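Long-range contact in aminotransferase, class I (Staphylococcus aureus, PDB 2O1B), which probably catalyses the transfer of amino groups between amino acids and 2-oxo acids, using pyridoxal-5'-phosphate as cofactor: residues G336-L341 / R379-L384. Residues are numbered along the deposited sequence; the frame is centred on the assembly and turned at random.
Sequences GIYVWL and RISLAL
The ring of Tyr338 lies between two side chains: Ile337 CG1 sits over the centre of one face, while the Arg379 side chain runs across the opposite face. At the ring's edge, near its plane, is Ile380 O. Tyr338 and Arg379 project from one face of the antiparallel sheet of the smaller domain, as in fold-type I aminotransferases. Ring and guanidinium planes differ by 15°, which defines a cation-pi stack; Arg379 CD adds a CH-pi contact 3.7 Å from the Tyr338 centroid. The arginine chain bends at CG-CD (chi3 69°), laying the guanidinium along the ring. The Tyr338 side chain is about 4 Å from bound pyridoxal-5'-phosphate, its OH hydrogen-bonded to Tyr223 OH. Arg379 NH1 is hydrogen-bonded to Asn192 OD1; Arg379 probably corresponds to the arginine that grips the substrate carboxylate in aspartate aminotransferases. Val339 and Ile380 form the hydrogen-bonded pair (Val339 N to Ile380 O 2.8 Å) and point to the opposite face. Leu382 N to Ile337 O, straightest at 169°, extends the pairing. Ile380 CD1 meets Leu341 CD1 at 3.8 Å; Leu382 CD1 meets Val339 CG2 at 3.8 Å. Val339, Ile380 and Leu382 touch helix 302-325. At the end of strand 379-381, Ser381 OG, hydrogen-bonded to Val54 O, accepts from Ala383 N at 3.1 Å, an ST turn.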
ATOM      1  N   GLY A 336     -10.478 -17.113 -16.915  1.00 25.12           N
ATOM      2  CA  GLY A 336     -10.926 -16.540 -15.651  1.00 25.24           C
ATOM      3  C   GLY A 336     -11.719 -17.547 -14.848  1.00 25.94           C
ATOM      4  O   GLY A 336     -11.631 -18.744 -15.091  1.00 25.95           O
ATOM      5  N   ILE A 337     -12.502 -17.063 -13.890  1.00 25.92           N
ATOM      6  CA  ILE A 337     -13.195 -17.947 -12.963  1.00 26.22           C
ATOM      7  C   ILE A 337     -14.725 -17.712 -12.926  1.00 25.88           C
ATOM      8  O   ILE A 337     -15.397 -18.187 -12.016  1.00 25.54           O
ATOM      9  CB  ILE A 337     -12.582 -17.841 -11.531  1.00 26.65           C
ATOM     10  CG1 ILE A 337     -12.749 -16.425 -10.963  1.00 26.33           C
ATOM     11  CG2 ILE A 337     -11.085 -18.274 -11.534  1.00 26.83           C
ATOM     12  CD1 ILE A 337     -12.409 -16.312  -9.500  1.00 27.02           C
ATOM     13  N   TYR A 338     -15.261 -16.994 -13.918  1.00 25.80           N
ATOM     14  CA  TYR A 338     -16.681 -16.610 -13.922  1.00 25.59           C
ATOM     15  C   TYR A 338     -17.461 -17.069 -15.158  1.00 25.53           C
ATOM     16  O   TYR A 338     -16.870 -17.409 -16.194  1.00 25.86           O
ATOM     17  CB  TYR A 338     -16.840 -15.088 -13.793  1.00 25.64           C
ATOM     18  CG  TYR A 338     -15.884 -14.406 -12.842  1.00 26.09           C
ATOM     19  CD1 TYR A 338     -16.175 -14.302 -11.480  1.00 25.76           C
ATOM     20  CD2 TYR A 338     -14.699 -13.837 -13.308  1.00 26.55           C
ATOM     21  CE1 TYR A 338     -15.300 -13.661 -10.600  1.00 25.71           C
ATOM     22  CE2 TYR A 338     -13.820 -13.197 -12.437  1.00 26.35           C
ATOM     23  CZ  TYR A 338     -14.130 -13.108 -11.086  1.00 26.52           C
ATOM     24  OH  TYR A 338     -13.261 -12.471 -10.221  1.00 27.99           O
ATOM     25  N   VAL A 339     -18.792 -17.071 -15.047  1.00 25.09           N
ATOM     26  CA  VAL A 339     -19.655 -17.069 -16.238  1.00 24.44           C
ATOM     27  C   VAL A 339     -20.487 -15.770 -16.278  1.00 23.67           C
ATOM     28  O   VAL A 339     -20.985 -15.314 -15.254  1.00 23.85           O
ATOM     29  CB  VAL A 339     -20.515 -18.361 -16.361  1.00 25.13           C
ATOM     30  CG1 VAL A 339     -21.358 -18.362 -17.649  1.00 25.10           C
ATOM     31  CG2 VAL A 339     -19.621 -19.602 -16.347  1.00 23.94           C
ATOM     32  N   TRP A 340     -20.571 -15.174 -17.464  1.00 22.59           N
ATOM     33  CA  TRP A 340     -21.252 -13.895 -17.721  1.00 22.10           C
ATOM     34  C   TRP A 340     -22.623 -14.283 -18.260  1.00 22.15           C
ATOM     35  O   TRP A 340     -22.735 -14.781 -19.383  1.00 21.54           O
ATOM     36  CB  TRP A 340     -20.410 -13.113 -18.747  1.00 21.13           C
ATOM     37  CG  TRP A 340     -20.758 -11.687 -19.125  1.00 20.61           C
ATOM     38  CD1 TRP A 340     -20.897 -11.203 -20.395  1.00 19.77           C
ATOM     39  CD2 TRP A 340     -20.916 -10.557 -18.252  1.00 19.52           C
ATOM     40  NE1 TRP A 340     -21.150  -9.853 -20.376  1.00 18.72           N
ATOM     41  CE2 TRP A 340     -21.160  -9.427 -19.072  1.00 20.87           C
ATOM     42  CE3 TRP A 340     -20.863 -10.385 -16.861  1.00 19.06           C
ATOM     43  CZ2 TRP A 340     -21.390  -8.154 -18.544  1.00 19.86           C
ATOM     44  CZ3 TRP A 340     -21.090  -9.108 -16.332  1.00 19.53           C
ATOM     45  CH2 TRP A 340     -21.352  -8.013 -17.169  1.00 19.33           C
ATOM     46  N   LEU A 341     -23.656 -14.086 -17.425  1.00 22.39           N
ATOM     47  CA  LEU A 341     -25.023 -14.565 -17.675  1.00 22.37           C
ATOM     48  C   LEU A 341     -25.943 -13.404 -18.026  1.00 22.41           C
ATOM     49  O   LEU A 341     -25.928 -12.382 -17.349  1.00 22.08           O
ATOM     50  CB  LEU A 341     -25.570 -15.226 -16.397  1.00 22.55           C
ATOM     51  CG  LEU A 341     -26.639 -16.329 -16.299  1.00 23.34           C
ATOM     52  CD1 LEU A 341     -27.640 -15.956 -15.217  1.00 21.50           C
ATOM     53  CD2 LEU A 341     -27.372 -16.672 -17.593  1.00 23.94           C
ATOM     54  N   ARG A 379     -22.500 -11.524 -13.195  1.00 24.55           N
ATOM     55  CA  ARG A 379     -21.278 -12.314 -13.126  1.00 26.09           C
ATOM     56  C   ARG A 379     -21.413 -13.398 -12.061  1.00 27.30           C
ATOM     57  O   ARG A 379     -21.833 -13.136 -10.926  1.00 27.65           O
ATOM     58  CB  ARG A 379     -20.091 -11.400 -12.808  1.00 26.03           C
ATOM     59  CG  ARG A 379     -18.717 -12.010 -13.074  1.00 26.15           C
ATOM     60  CD  ARG A 379     -17.624 -11.165 -12.411  1.00 25.33           C
ATOM     61  NE  ARG A 379     -17.687 -11.262 -10.951  1.00 27.15           N
ATOM     62  CZ  ARG A 379     -16.877 -10.625 -10.102  1.00 28.90           C
ATOM     63  NH1 ARG A 379     -15.901  -9.833 -10.547  1.00 28.77           N
ATOM     64  NH2 ARG A 379     -17.031 -10.795  -8.796  1.00 27.47           N
ATOM     65  N   ILE A 380     -21.053 -14.613 -12.435  1.00 28.57           N
ATOM     66  CA  ILE A 380     -21.262 -15.781 -11.590  1.00 30.37           C
ATOM     67  C   ILE A 380     -19.920 -16.449 -11.355  1.00 31.46           C
ATOM     68  O   ILE A 380     -19.264 -16.890 -12.302  1.00 32.05           O
ATOM     69  CB  ILE A 380     -22.260 -16.756 -12.247  1.00 30.32           C
ATOM     70  CG1 ILE A 380     -23.682 -16.165 -12.187  1.00 30.53           C
ATOM     71  CG2 ILE A 380     -22.187 -18.139 -11.601  1.00 30.43           C
ATOM     72  CD1 ILE A 380     -24.728 -16.968 -12.926  1.00 30.83           C
ATOM     73  N   SER A 381     -19.503 -16.494 -10.094  1.00 32.59           N
ATOM     74  CA  SER A 381     -18.209 -17.076  -9.737  1.00 33.55           C
ATOM     75  C   SER A 381     -18.285 -18.585  -9.586  1.00 34.39           C
ATOM     76  O   SER A 381     -19.135 -19.104  -8.860  1.00 34.03           O
ATOM     77  CB  SER A 381     -17.692 -16.471  -8.444  1.00 33.57           C
ATOM     78  OG  SER A 381     -16.484 -17.106  -8.039  1.00 34.01           O
ATOM     79  N   LEU A 382     -17.379 -19.279 -10.266  1.00 35.44           N
ATOM     80  CA  LEU A 382     -17.295 -20.730 -10.174  1.00 36.88           C
ATOM     81  C   LEU A 382     -16.328 -21.149  -9.059  1.00 37.37           C
ATOM     82  O   LEU A 382     -15.959 -22.312  -8.946  1.00 37.50           O
ATOM     83  CB  LEU A 382     -16.870 -21.321 -11.522  1.00 36.94           C
ATOM     84  CG  LEU A 382     -17.781 -21.059 -12.729  1.00 37.72           C
ATOM     85  CD1 LEU A 382     -16.982 -21.138 -14.025  1.00 38.64           C
ATOM     86  CD2 LEU A 382     -18.963 -22.012 -12.757  1.00 36.78           C
ATOM     87  N   ALA A 383     -15.935 -20.182  -8.235  1.00 38.51           N
ATOM     88  CA  ALA A 383     -14.935 -20.393  -7.199  1.00 39.69           C
ATOM     89  C   ALA A 383     -15.563 -20.845  -5.882  1.00 40.54           C
ATOM     90  O   ALA A 383     -15.437 -20.179  -4.851  1.00 40.69           O
ATOM     91  CB  ALA A 383     -14.130 -19.137  -7.009  1.00 39.71           C
ATOM     92  N   LEU A 384     -16.250 -21.979  -5.935  1.00 41.59           N
ATOM     93  CA  LEU A 384     -16.908 -22.543  -4.768  1.00 43.06           C
ATOM     94  C   LEU A 384     -16.887 -24.047  -4.915  1.00 44.10           C
ATOM     95  O   LEU A 384     -16.646 -24.559  -6.016  1.00 44.14           O
ATOM     96  CB  LEU A 384     -18.367 -22.075  -4.670  1.00 43.05           C
ATOM     97  CG  LEU A 384     -18.719 -20.591  -4.537  1.00 43.64           C
ATOM     98  CD1 LEU A 384     -20.072 -20.301  -5.178  1.00 43.73           C
ATOM     99  CD2 LEU A 384     -18.680 -20.129  -3.069  1.00 44.18           C
TER